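Local coordinates for protein glia-derived nexin (Homo sapiens, PDB 4DY0) that inhibits serine proteases such as thrombin, trypsin and urokinase as a heparin-binding serpin, and promotes neurite extension by inhibiting thrombin, at residues N77-S82 with N365-V370; T15-F20 with L359-H364; D132-W137 with V163-V168; N21-S26 with I32-H37. All coordinates share one frame; numbering follows the deposited sequence.

Overall arrangement
Followed from the N terminus, the chain opens contact 2 at 15-20 on helix 5-26. The same helix then opens contact 4, which closes after a short loop at 32-37 and so nests inside contact 2. Contact 1 opens at 77-82, beyond the end of contact 4. Next comes contact 3, joining 132-137 to 163-168 and lying within the loops of both contacts 1 and 2. Those two loops cross: contact 2 closes at 359-364, and contact 1 only after it, at 365-370. Contacts 1, 2 and 4 tie helices 70-81 and 5-26 to the neighbouring strands 32-34, 358-364 and 369-376 of sheet B, while contact 3 sets helix 127-141 against strand 162-170 of sheet A.

Contact 1: N77-S82 with N365-V370; sequences NKAIVS and NPTGAV
Ile80 meets Ala369 methyl to methyl, with CD1 of the isoleucine 3.7 Å from CB of the alanine, and this is the closest approach between 77-82 and 365-370. The conformation of Ile80 accounts for it. Its CG1 lies beside the backbone N (chi1 -67°) and the chain then continues nearly straight into CD1 (chi2 171°), which sends the longer branch across the gap although the CB itself does not face the other segment.

Thr367 supplies the second half of the interface. Its two branches do different work: CG2 faces the helix and comes within 4.4 Å of Ala79 CB, a loose contact, while OG1 is occupied within its own turn. That oxygen accepts from Ala369 N at 3.2 Å, forming an ST turn, and it also hydrogen-bonds His364 ND1. Two bonds to the hydroxyl probably hold the threonine rotation (chi1 61°), with CG2 turned to the helix. Ile80 CG1 passes the same hydroxyl at 4.3 Å, without a polar bond between them.

His37, on helix 36-47, touches both Ile80 and Ala369 and so takes part in the same cluster. The arrangement is a helix end packed on a beta turn: helix 70-81, helix D in serpin nomenclature, with the side chain of Ala79 about 8 Å from a bound heparin sugar, rests on the hairpin joining strands 358-364 and 369-376 of the serpin fold.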
loop_
_atom_site.group_PDB
_atom_site.type_symbol
_atom_site.label_atom_id
_atom_site.label_comp_id
_atom_site.label_asym_id
_atom_site.label_seq_id
_atom_site.Cartn_x
_atom_site.Cartn_y
_atom_site.Cartn_z
ATOM N N ASN A 77 -8.238 10.135 -6.399
ATOM C CA ASN A 77 -8.560 8.713 -6.481
ATOM C C ASN A 77 -8.846 8.218 -7.900
ATOM O O ASN A 77 -8.362 7.159 -8.303
ATOM C CB ASN A 77 -9.728 8.377 -5.555
ATOM C CG ASN A 77 -9.312 8.302 -4.099
ATOM O OD1 ASN A 77 -8.173 7.948 -3.787
ATOM N ND2 ASN A 77 -10.234 8.632 -3.200
ATOM N N LYS A 78 -9.637 8.977 -8.652
ATOM C CA LYS A 78 -9.956 8.597 -10.025
ATOM C C LYS A 78 -8.733 8.735 -10.922
ATOM O O LYS A 78 -8.561 7.974 -11.870
ATOM C CB LYS A 78 -11.129 9.422 -10.573
ATOM C CG LYS A 78 -12.484 9.052 -9.970
ATOM C CD LYS A 78 -13.646 9.620 -10.786
ATOM N N ALA A 79 -7.879 9.705 -10.609
ATOM C CA ALA A 79 -6.668 9.943 -11.387
ATOM C C ALA A 79 -5.652 8.805 -11.221
ATOM O O ALA A 79 -4.866 8.523 -12.127
ATOM C CB ALA A 79 -6.049 11.289 -11.000
ATOM N N ILE A 80 -5.674 8.150 -10.065
ATOM C CA ILE A 80 -4.780 7.021 -9.815
ATOM C C ILE A 80 -5.205 5.780 -10.589
ATOM O O ILE A 80 -4.366 5.051 -11.117
ATOM C CB ILE A 80 -4.733 6.661 -8.329
ATOM C CG1 ILE A 80 -4.080 7.786 -7.530
ATOM C CG2 ILE A 80 -3.979 5.361 -8.123
ATOM C CD1 ILE A 80 -4.185 7.597 -6.040
ATOM N N VAL A 81 -6.510 5.542 -10.656
ATOM C CA VAL A 81 -7.029 4.342 -11.300
ATOM C C VAL A 81 -7.342 4.559 -12.779
ATOM O O VAL A 81 -7.655 3.612 -13.498
ATOM C CB VAL A 81 -8.293 3.830 -10.587
ATOM C CG1 VAL A 81 -8.869 2.628 -11.326
ATOM C CG2 VAL A 81 -7.975 3.470 -9.142
ATOM N N SER A 82 -7.246 5.806 -13.229
ATOM C CA SER A 82 -7.596 6.167 -14.601
ATOM C C SER A 82 -6.890 5.306 -15.650
ATOM O O SER A 82 -5.709 4.982 -15.508
ATOM C CB SER A 82 -7.285 7.643 -14.850
ATOM O OG SER A 82 -7.373 7.961 -16.227
ATOM N N ASN A 365 3.259 9.641 -9.823
ATOM C CA ASN A 365 4.017 10.890 -9.780
ATOM C C ASN A 365 3.208 12.184 -9.942
ATOM O O ASN A 365 3.515 13.190 -9.302
ATOM C CB ASN A 365 5.191 10.818 -10.764
ATOM C CG ASN A 365 6.129 9.655 -10.453
ATOM O OD1 ASN A 365 6.666 9.561 -9.349
ATOM N ND2 ASN A 365 6.318 8.761 -11.419
ATOM N N PRO A 366 2.168 12.165 -10.792
ATOM C CA PRO A 366 1.362 13.375 -10.947
ATOM C C PRO A 366 0.740 13.833 -9.627
ATOM O O PRO A 366 0.748 15.026 -9.323
ATOM C CB PRO A 366 0.273 12.950 -11.939
ATOM C CG PRO A 366 0.891 11.829 -12.712
ATOM C CD PRO A 366 1.752 11.097 -11.716
ATOM N N THR A 367 0.214 12.893 -8.847
ATOM C CA THR A 367 -0.437 13.234 -7.587
ATOM C C THR A 367 0.514 13.124 -6.402
ATOM O O THR A 367 0.271 13.704 -5.345
ATOM C CB THR A 367 -1.642 12.324 -7.311
ATOM O OG1 THR A 367 -1.198 10.966 -7.222
ATOM C CG2 THR A 367 -2.665 12.448 -8.414
ATOM N N GLY A 368 1.592 12.371 -6.582
ATOM C CA GLY A 368 2.514 12.094 -5.488
ATOM C C GLY A 368 2.045 10.947 -4.606
ATOM O O GLY A 368 2.685 10.625 -3.612
ATOM N N ALA A 369 0.929 10.320 -4.967
ATOM C CA ALA A 369 0.374 9.243 -4.150
ATOM C C ALA A 369 1.310 8.048 -4.101
ATOM O O ALA A 369 1.833 7.619 -5.128
ATOM C CB ALA A 369 -0.990 8.822 -4.668
ATOM N N VAL A 370 1.522 7.514 -2.903
ATOM C CA VAL A 370 2.316 6.302 -2.738
ATOM C C VAL A 370 1.379 5.106 -2.716
ATOM O O VAL A 370 0.771 4.802 -1.691
ATOM C CB VAL A 370 3.146 6.336 -1.441
ATOM C CG1 VAL A 370 4.057 5.120 -1.362
ATOM C CG2 VAL A 370 3.965 7.623 -1.375
#

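Contact 2: T15-F20 with L359-H364; sequences TGIQVF and LFFIRH
Two aliphatic-aromatic contacts join 15-20 to 359-364, and they mirror each other in chemistry: Phe20 of the helix receives a leucine of the strand, and Phe361 of the strand receives an isoleucine of the helix.

The tighter one is Phe20 with Leu359. Leu359 CD1 lies 3.7 Å from CE2 and the same distance, 3.7 Å, from CZ of the Phe20 ring, so one methyl sits against the far end of the ring. With CG of Phe20 opposite its backbone N (chi1 174°), the ring extends from the helix to this methyl, and the two side chains cross obliquely. The looser one is Ile17 CD1 with Phe361 CE2, at 4.4 Å; here the tip of an extended isoleucine meets the outer part of the ring.

No hydrogen bond crosses between the segments. The backbone bonding belongs to each element separately, with helical bonds on one side, such as Phe20 N to Gly16 O at 3.1 Å, and on the other the pairing of strand 358-364 with strands 232-239 and 369-376.

Met373 of strand 369-376 touches both Phe20 and Phe361, linking the two pairs, and Ile258 of helix 255-262 covers Phe361 further. This is helix-on-sheet packing in the buried core of the serpin fold, where the N-terminal helix 5-26, helix A of the family, lies against the strands of sheet B.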
loop_
_atom_site.group_PDB
_atom_site.type_symbol
_atom_site.label_atom_id
_atom_site.label_comp_id
_atom_site.label_asym_id
_atom_site.label_seq_id
_atom_site.Cartn_x
_atom_site.Cartn_y
_atom_site.Cartn_z
ATOM N N THR A 15 0.547 9.378 6.463
ATOM C CA THR A 15 -0.195 8.591 7.439
ATOM C C THR A 15 0.007 7.117 7.118
ATOM O O THR A 15 0.338 6.317 7.992
ATOM C CB THR A 15 -1.702 8.920 7.429
ATOM O OG1 THR A 15 -1.905 10.235 7.950
ATOM C CG2 THR A 15 -2.476 7.935 8.291
ATOM N N GLY A 16 -0.180 6.766 5.851
ATOM C CA GLY A 16 -0.018 5.390 5.422
ATOM C C GLY A 16 1.386 4.868 5.651
ATOM O O GLY A 16 1.573 3.727 6.060
ATOM N N ILE A 17 2.379 5.703 5.379
ATOM C CA ILE A 17 3.769 5.298 5.550
ATOM C C ILE A 17 4.094 5.068 7.032
ATOM O O ILE A 17 4.802 4.119 7.388
ATOM C CB ILE A 17 4.733 6.328 4.927
ATOM C CG1 ILE A 17 4.575 6.342 3.404
ATOM C CG2 ILE A 17 6.179 6.019 5.301
ATOM C CD1 ILE A 17 5.392 7.419 2.710
ATOM N N GLN A 18 3.564 5.929 7.893
ATOM C CA GLN A 18 3.768 5.793 9.333
ATOM C C GLN A 18 3.276 4.440 9.821
ATOM O O GLN A 18 3.899 3.817 10.684
ATOM C CB GLN A 18 3.054 6.913 10.090
ATOM C CG GLN A 18 3.801 8.236 10.064
ATOM C CD GLN A 18 3.020 9.356 10.716
ATOM O OE1 GLN A 18 2.945 10.462 10.182
ATOM N NE2 GLN A 18 2.428 9.077 11.873
ATOM N N VAL A 19 2.157 3.989 9.266
ATOM C CA VAL A 19 1.641 2.669 9.588
ATOM C C VAL A 19 2.641 1.607 9.146
ATOM O O VAL A 19 2.998 0.720 9.923
ATOM C CB VAL A 19 0.264 2.420 8.940
ATOM C CG1 VAL A 19 -0.134 0.961 9.078
ATOM C CG2 VAL A 19 -0.784 3.340 9.564
ATOM N N PHE A 20 3.111 1.708 7.906
ATOM C CA PHE A 20 4.128 0.780 7.416
ATOM C C PHE A 20 5.317 0.716 8.374
ATOM O O PHE A 20 5.812 -0.372 8.696
ATOM C CB PHE A 20 4.604 1.182 6.018
ATOM C CG PHE A 20 5.758 0.358 5.508
ATOM C CD1 PHE A 20 5.534 -0.841 4.843
ATOM C CD2 PHE A 20 7.068 0.782 5.691
ATOM C CE1 PHE A 20 6.589 -1.597 4.371
ATOM C CE2 PHE A 20 8.133 0.025 5.224
ATOM C CZ PHE A 20 7.894 -1.163 4.563
ATOM N N LEU A 359 13.735 -2.282 0.171
ATOM C CA LEU A 359 12.511 -1.510 0.279
ATOM C C LEU A 359 12.084 -1.076 -1.114
ATOM O O LEU A 359 12.923 -0.788 -1.962
ATOM C CB LEU A 359 12.756 -0.266 1.131
ATOM C CG LEU A 359 11.539 0.623 1.385
ATOM C CD1 LEU A 359 10.805 0.145 2.621
ATOM C CD2 LEU A 359 11.962 2.071 1.547
ATOM N N PHE A 360 10.781 -1.019 -1.358
ATOM C CA PHE A 360 10.314 -0.490 -2.626
ATOM C C PHE A 360 9.038 0.320 -2.481
ATOM O O PHE A 360 8.215 0.046 -1.601
ATOM C CB PHE A 360 10.156 -1.598 -3.674
ATOM C CG PHE A 360 8.899 -2.402 -3.533
ATOM C CD1 PHE A 360 8.909 -3.620 -2.877
ATOM C CD2 PHE A 360 7.705 -1.952 -4.085
ATOM C CE1 PHE A 360 7.743 -4.371 -2.759
ATOM C CE2 PHE A 360 6.542 -2.694 -3.970
ATOM C CZ PHE A 360 6.560 -3.905 -3.308
ATOM N N PHE A 361 8.905 1.332 -3.336
ATOM C CA PHE A 361 7.696 2.136 -3.433
ATOM C C PHE A 361 7.125 1.992 -4.829
ATOM O O PHE A 361 7.864 1.789 -5.788
ATOM C CB PHE A 361 8.011 3.623 -3.247
ATOM C CG PHE A 361 8.408 4.006 -1.859
ATOM C CD1 PHE A 361 9.737 4.227 -1.544
ATOM C CD2 PHE A 361 7.449 4.182 -0.874
ATOM C CE1 PHE A 361 10.107 4.597 -0.265
ATOM C CE2 PHE A 361 7.810 4.553 0.405
ATOM C CZ PHE A 361 9.142 4.760 0.712
ATOM N N ILE A 362 5.811 2.122 -4.939
ATOM C CA ILE A 362 5.170 2.359 -6.218
ATOM C C ILE A 362 4.510 3.725 -6.109
ATOM O O ILE A 362 3.637 3.933 -5.270
ATOM C CB ILE A 362 4.112 1.285 -6.554
ATOM C CG1 ILE A 362 4.774 -0.078 -6.723
ATOM C CG2 ILE A 362 3.363 1.649 -7.834
ATOM C CD1 ILE A 362 5.659 -0.156 -7.941
ATOM N N ARG A 363 4.940 4.660 -6.948
ATOM C CA ARG A 363 4.497 6.041 -6.836
ATOM C C ARG A 363 3.721 6.501 -8.070
ATOM O O ARG A 363 4.122 6.234 -9.203
ATOM C CB ARG A 363 5.711 6.944 -6.617
ATOM C CG ARG A 363 5.393 8.377 -6.244
ATOM C CD ARG A 363 6.663 9.089 -5.783
ATOM N NE ARG A 363 6.394 10.433 -5.285
ATOM C CZ ARG A 363 6.473 11.534 -6.026
ATOM N NH1 ARG A 363 6.208 12.720 -5.492
ATOM N NH2 ARG A 363 6.813 11.448 -7.305
ATOM N N HIS A 364 2.606 7.183 -7.837
ATOM C CA HIS A 364 1.891 7.877 -8.895
ATOM C C HIS A 364 2.389 9.315 -8.877
ATOM O O HIS A 364 2.005 10.109 -8.019
ATOM C CB HIS A 364 0.382 7.815 -8.658
ATOM C CG HIS A 364 -0.435 8.380 -9.779
ATOM N ND1 HIS A 364 -1.036 9.619 -9.710
ATOM C CD2 HIS A 364 -0.756 7.874 -10.993
ATOM C CE1 HIS A 364 -1.689 9.853 -10.835
ATOM N NE2 HIS A 364 -1.534 8.810 -11.631
#

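Contact 3: D132-W137 with V163-V168; sequences DSINAW and VLVNAV
Ile134 and Val165 mark the closest backbone approach of the two segments, their CA atoms 8.8 Å apart. The segment 132-137 is regular helix, with bonds such as Trp137 N to Ser133 O at 2.9 Å, and 163-168 is extended strand. At that separation the backbones cannot bond to each other, and the space between them is bridged by side chains. The strand instead makes its backbone bonds to flanking strands: Val163 and Val165 pair with strand 90-97, Leu164 and Asn166 with strand 319-328.

Val165 is the middle of the contact, and its two methyls are shared out between two helix residues one turn apart. CG2 meets Ile134 CG2 at 4.3 Å. CG1 comes to the rim of the Trp137 indole, 4.4 Å from CZ3 and near the ring plane, so the valine abuts the six-membered ring at its edge. With its CG opposite the backbone N (chi1 174°), Trp137 carries the indole from the helix over to the sheet, where it touches Ala92 and Ala94 and stacks edge-to-face with Phe96. Ile134 also touches Phe96, so one phenylalanine of strand 90-97 serves both helix residues.

In serpin terms this is helix F, 127-141, laid over sheet A. Between these two segments the join is wholly apolar, with neither hydrogen bond nor salt bridge, and its few methyl and ring contacts are long. At this patch the surface holds by exclusion of water and sets few directional demands, which would be compatible with the rearrangement of sheet A when serpins insert their reactive loop.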
loop_
_atom_site.group_PDB
_atom_site.type_symbol
_atom_site.label_atom_id
_atom_site.label_comp_id
_atom_site.label_asym_id
_atom_site.label_seq_id
_atom_site.Cartn_x
_atom_site.Cartn_y
_atom_site.Cartn_z
ATOM N N ASP A 132 -16.689 -16.353 2.571
ATOM C CA ASP A 132 -16.902 -16.748 1.186
ATOM C C ASP A 132 -17.342 -15.564 0.341
ATOM O O ASP A 132 -16.773 -15.300 -0.720
ATOM C CB ASP A 132 -17.960 -17.846 1.101
ATOM C CG ASP A 132 -17.390 -19.230 1.342
ATOM O OD1 ASP A 132 -16.188 -19.337 1.655
ATOM O OD2 ASP A 132 -18.153 -20.211 1.211
ATOM N N SER A 133 -18.365 -14.856 0.809
ATOM C CA SER A 133 -18.919 -13.730 0.063
ATOM C C SER A 133 -17.879 -12.637 -0.129
ATOM O O SER A 133 -17.730 -12.083 -1.222
ATOM C CB SER A 133 -20.147 -13.160 0.772
ATOM O OG SER A 133 -21.259 -14.024 0.635
ATOM N N ILE A 134 -17.159 -12.328 0.940
ATOM C CA ILE A 134 -16.158 -11.282 0.890
ATOM C C ILE A 134 -15.037 -11.659 -0.073
ATOM O O ILE A 134 -14.658 -10.871 -0.943
ATOM C CB ILE A 134 -15.605 -10.987 2.283
ATOM C CG1 ILE A 134 -16.750 -10.543 3.201
ATOM C CG2 ILE A 134 -14.512 -9.929 2.203
ATOM C CD1 ILE A 134 -16.349 -10.318 4.640
ATOM N N ASN A 135 -14.529 -12.876 0.073
ATOM C CA ASN A 135 -13.516 -13.399 -0.838
ATOM C C ASN A 135 -13.984 -13.416 -2.291
ATOM O O ASN A 135 -13.274 -12.956 -3.184
ATOM C CB ASN A 135 -13.064 -14.793 -0.391
ATOM C CG ASN A 135 -12.258 -14.752 0.896
ATOM O OD1 ASN A 135 -11.688 -13.718 1.248
ATOM N ND2 ASN A 135 -12.211 -15.873 1.607
ATOM N N ALA A 136 -15.184 -13.936 -2.524
ATOM C CA ALA A 136 -15.764 -13.935 -3.862
ATOM C C ALA A 136 -15.798 -12.523 -4.449
ATOM O O ALA A 136 -15.557 -12.328 -5.642
ATOM C CB ALA A 136 -17.167 -14.535 -3.836
ATOM N N TRP A 137 -16.096 -11.539 -3.607
ATOM C CA TRP A 137 -16.181 -10.158 -4.068
ATOM C C TRP A 137 -14.799 -9.574 -4.385
ATOM O O TRP A 137 -14.620 -8.895 -5.400
ATOM C CB TRP A 137 -16.926 -9.286 -3.052
ATOM C CG TRP A 137 -16.914 -7.832 -3.411
ATOM C CD1 TRP A 137 -17.788 -7.181 -4.238
ATOM C CD2 TRP A 137 -15.972 -6.847 -2.968
ATOM N NE1 TRP A 137 -17.449 -5.851 -4.333
ATOM C CE2 TRP A 137 -16.339 -5.621 -3.562
ATOM C CE3 TRP A 137 -14.856 -6.884 -2.127
ATOM C CZ2 TRP A 137 -15.629 -4.444 -3.340
ATOM C CZ3 TRP A 137 -14.151 -5.714 -1.906
ATOM C CH2 TRP A 137 -14.541 -4.509 -2.511
ATOM N N VAL A 163 -16.656 -4.647 8.947
ATOM C CA VAL A 163 -15.318 -4.991 8.486
ATOM C C VAL A 163 -14.973 -4.221 7.220
ATOM O O VAL A 163 -15.703 -4.282 6.235
ATOM C CB VAL A 163 -15.193 -6.499 8.187
ATOM C CG1 VAL A 163 -13.907 -6.783 7.437
ATOM C CG2 VAL A 163 -15.263 -7.310 9.472
ATOM N N LEU A 164 -13.860 -3.497 7.252
ATOM C CA LEU A 164 -13.393 -2.754 6.088
ATOM C C LEU A 164 -12.430 -3.592 5.269
ATOM O O LEU A 164 -11.647 -4.360 5.822
ATOM C CB LEU A 164 -12.679 -1.476 6.520
ATOM C CG LEU A 164 -13.497 -0.193 6.608
ATOM C CD1 LEU A 164 -13.719 0.371 5.217
ATOM C CD2 LEU A 164 -14.815 -0.447 7.325
ATOM N N VAL A 165 -12.477 -3.431 3.952
ATOM C CA VAL A 165 -11.523 -4.104 3.087
ATOM C C VAL A 165 -10.944 -3.176 2.030
ATOM O O VAL A 165 -11.676 -2.479 1.329
ATOM C CB VAL A 165 -12.146 -5.317 2.396
ATOM C CG1 VAL A 165 -11.179 -5.885 1.379
ATOM C CG2 VAL A 165 -12.511 -6.369 3.423
ATOM N N ASN A 166 -9.619 -3.172 1.930
ATOM C CA ASN A 166 -8.914 -2.466 0.866
ATOM C C ASN A 166 -7.956 -3.410 0.153
ATOM O O ASN A 166 -7.029 -3.937 0.768
ATOM C CB ASN A 166 -8.131 -1.282 1.424
ATOM C CG ASN A 166 -7.254 -0.623 0.377
ATOM O OD1 ASN A 166 -6.062 -0.409 0.593
ATOM N ND2 ASN A 166 -7.840 -0.311 -0.770
ATOM N N ALA A 167 -8.183 -3.623 -1.142
ATOM C CA ALA A 167 -7.343 -4.521 -1.928
ATOM C C ALA A 167 -6.756 -3.801 -3.129
ATOM O O ALA A 167 -7.477 -3.142 -3.881
ATOM C CB ALA A 167 -8.140 -5.730 -2.376
ATOM N N VAL A 168 -5.444 -3.928 -3.309
ATOM C CA VAL A 168 -4.756 -3.262 -4.414
ATOM C C VAL A 168 -3.897 -4.243 -5.217
ATOM O O VAL A 168 -3.116 -5.005 -4.645
ATOM C CB VAL A 168 -3.865 -2.105 -3.914
ATOM C CG1 VAL A 168 -3.342 -1.296 -5.094
ATOM C CG2 VAL A 168 -4.636 -1.211 -2.959
#

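Contact 4: N21-S26 with I32-H37; sequences NQIVKS and IVISPH
Ile23 faces both Ile32 and Ile34, offering each a different branch. Its CG2 lies 3.7 Å from Ile32 CD1 and 3.9 Å from Ile32 CG2, the two side chains passing at a slant so that one methyl lies against both branches of its partner. Its CD1 leads off on the other branch and meets Ile34 CD1 at 3.8 Å, tip to tip. The split follows from the torsions: CG1 lies beside the backbone N (chi1 -59°) and is extended onward to CD1, while CG2 stands opposite that N. Replacing Ile23 with an alanine would probably leave Ile32 and Ile34 without their shared partner and open a gap between helix and strand.

Val24 adds a flanking touch, CG2 to Ile32 CB at 4.3 Å. The axis of 21-26 runs nearly antiparallel to that of strand 32-34 (170°), 9.5 Å away at closest approach. Phe20, one turn earlier, also touches both isoleucines of the strand.

Polar groups are served elsewhere: Ser26 OG bonds back to Ile23 O, and Ser35 caps helix 36-47 through Gly38 N. Between 21-26 and 32-37 the join therefore rests on branched aliphatic side chains, with the Phe20 ring adding to it from the preceding turn.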
loop_
_atom_site.group_PDB
_atom_site.type_symbol
_atom_site.label_atom_id
_atom_site.label_comp_id
_atom_site.label_asym_id
_atom_site.label_seq_id
_atom_site.Cartn_x
_atom_site.Cartn_y
_atom_site.Cartn_z
ATOM N N ASN A 21 5.770 1.883 8.827
ATOM C CA ASN A 21 6.936 1.967 9.705
ATOM C C ASN A 21 6.710 1.253 11.029
ATOM O O ASN A 21 7.645 0.745 11.649
ATOM C CB ASN A 21 7.320 3.425 9.952
ATOM C CG ASN A 21 7.861 4.096 8.712
ATOM O OD1 ASN A 21 8.326 3.429 7.786
ATOM N ND2 ASN A 21 7.812 5.424 8.684
ATOM N N GLN A 22 5.461 1.217 11.464
ATOM C CA GLN A 22 5.121 0.508 12.681
ATOM C C GLN A 22 5.225 -0.986 12.468
ATOM O O GLN A 22 5.909 -1.689 13.214
ATOM C CB GLN A 22 3.701 0.838 13.101
ATOM C CG GLN A 22 3.558 2.144 13.820
ATOM C CD GLN A 22 2.232 2.213 14.524
ATOM O OE1 GLN A 22 1.477 3.162 14.354
ATOM N NE2 GLN A 22 1.924 1.182 15.303
ATOM N N ILE A 23 4.530 -1.463 11.442
ATOM C CA ILE A 23 4.463 -2.890 11.166
ATOM C C ILE A 23 5.862 -3.452 10.973
ATOM O O ILE A 23 6.236 -4.459 11.568
ATOM C CB ILE A 23 3.612 -3.173 9.920
ATOM C CG1 ILE A 23 2.196 -2.626 10.121
ATOM C CG2 ILE A 23 3.589 -4.670 9.623
ATOM C CD1 ILE A 23 1.382 -2.528 8.844
ATOM N N VAL A 24 6.633 -2.768 10.142
ATOM C CA VAL A 24 7.997 -3.156 9.822
ATOM C C VAL A 24 8.917 -3.193 11.052
ATOM O O VAL A 24 9.819 -4.030 11.144
ATOM C CB VAL A 24 8.544 -2.214 8.730
ATOM C CG1 VAL A 24 9.888 -1.625 9.115
ATOM C CG2 VAL A 24 8.572 -2.925 7.383
ATOM N N LYS A 25 8.694 -2.294 12.000
ATOM C CA LYS A 25 9.443 -2.347 13.253
ATOM C C LYS A 25 9.030 -3.544 14.099
ATOM O O LYS A 25 9.847 -4.115 14.820
ATOM C CB LYS A 25 9.306 -1.041 14.048
ATOM C CG LYS A 25 10.608 -0.253 14.157
ATOM C CD LYS A 25 10.370 1.243 14.344
ATOM C CE LYS A 25 10.047 1.914 13.011
ATOM N NZ LYS A 25 10.145 3.401 13.058
ATOM N N SER A 26 7.763 -3.931 14.012
ATOM C CA SER A 26 7.292 -5.078 14.780
ATOM C C SER A 26 7.627 -6.394 14.074
ATOM O O SER A 26 7.780 -7.429 14.723
ATOM C CB SER A 26 5.790 -4.969 15.058
ATOM O OG SER A 26 5.029 -5.377 13.939
ATOM N N ILE A 32 6.538 -7.381 4.031
ATOM C CA ILE A 32 5.439 -6.486 4.350
ATOM C C ILE A 32 5.133 -5.619 3.139
ATOM O O ILE A 32 5.998 -4.891 2.655
ATOM C CB ILE A 32 5.774 -5.592 5.553
ATOM C CG1 ILE A 32 6.076 -6.449 6.787
ATOM C CG2 ILE A 32 4.628 -4.643 5.840
ATOM C CD1 ILE A 32 4.880 -7.241 7.292
ATOM N N VAL A 33 3.908 -5.720 2.636
ATOM C CA VAL A 33 3.488 -4.925 1.492
ATOM C C VAL A 33 2.193 -4.200 1.805
ATOM O O VAL A 33 1.137 -4.816 1.952
ATOM C CB VAL A 33 3.321 -5.781 0.226
ATOM C CG1 VAL A 33 3.072 -4.890 -0.987
ATOM C CG2 VAL A 33 4.556 -6.638 0.015
ATOM N N ILE A 34 2.298 -2.883 1.911
ATOM C CA ILE A 34 1.201 -2.023 2.313
ATOM C C ILE A 34 0.886 -1.050 1.185
ATOM O O ILE A 34 1.729 -0.801 0.313
ATOM C CB ILE A 34 1.617 -1.192 3.544
ATOM C CG1 ILE A 34 1.785 -2.094 4.771
ATOM C CG2 ILE A 34 0.630 -0.078 3.809
ATOM C CD1 ILE A 34 0.533 -2.808 5.169
ATOM N N SER A 35 -0.324 -0.502 1.197
ATOM C CA SER A 35 -0.658 0.602 0.308
ATOM C C SER A 35 -0.930 1.845 1.137
ATOM O O SER A 35 -2.022 2.004 1.675
ATOM C CB SER A 35 -1.875 0.274 -0.546
ATOM O OG SER A 35 -2.248 1.408 -1.305
ATOM N N PRO A 36 0.075 2.725 1.269
ATOM C CA PRO A 36 -0.092 3.907 2.113
ATOM C C PRO A 36 -1.305 4.739 1.715
ATOM O O PRO A 36 -2.039 5.221 2.582
ATOM C CB PRO A 36 1.201 4.690 1.872
ATOM C CG PRO A 36 2.213 3.624 1.551
ATOM C CD PRO A 36 1.445 2.606 0.738
ATOM N N HIS A 37 -1.518 4.909 0.416
ATOM C CA HIS A 37 -2.661 5.682 -0.048
ATOM C C HIS A 37 -3.975 4.978 0.272
ATOM O O HIS A 37 -4.973 5.622 0.606
ATOM C CB HIS A 37 -2.578 5.945 -1.546
ATOM C CG HIS A 37 -3.776 6.655 -2.087
ATOM N ND1 HIS A 37 -3.894 8.027 -2.073
ATOM C CD2 HIS A 37 -4.922 6.183 -2.632
ATOM C CE1 HIS A 37 -5.056 8.370 -2.599
ATOM N NE2 HIS A 37 -5.697 7.270 -2.947
#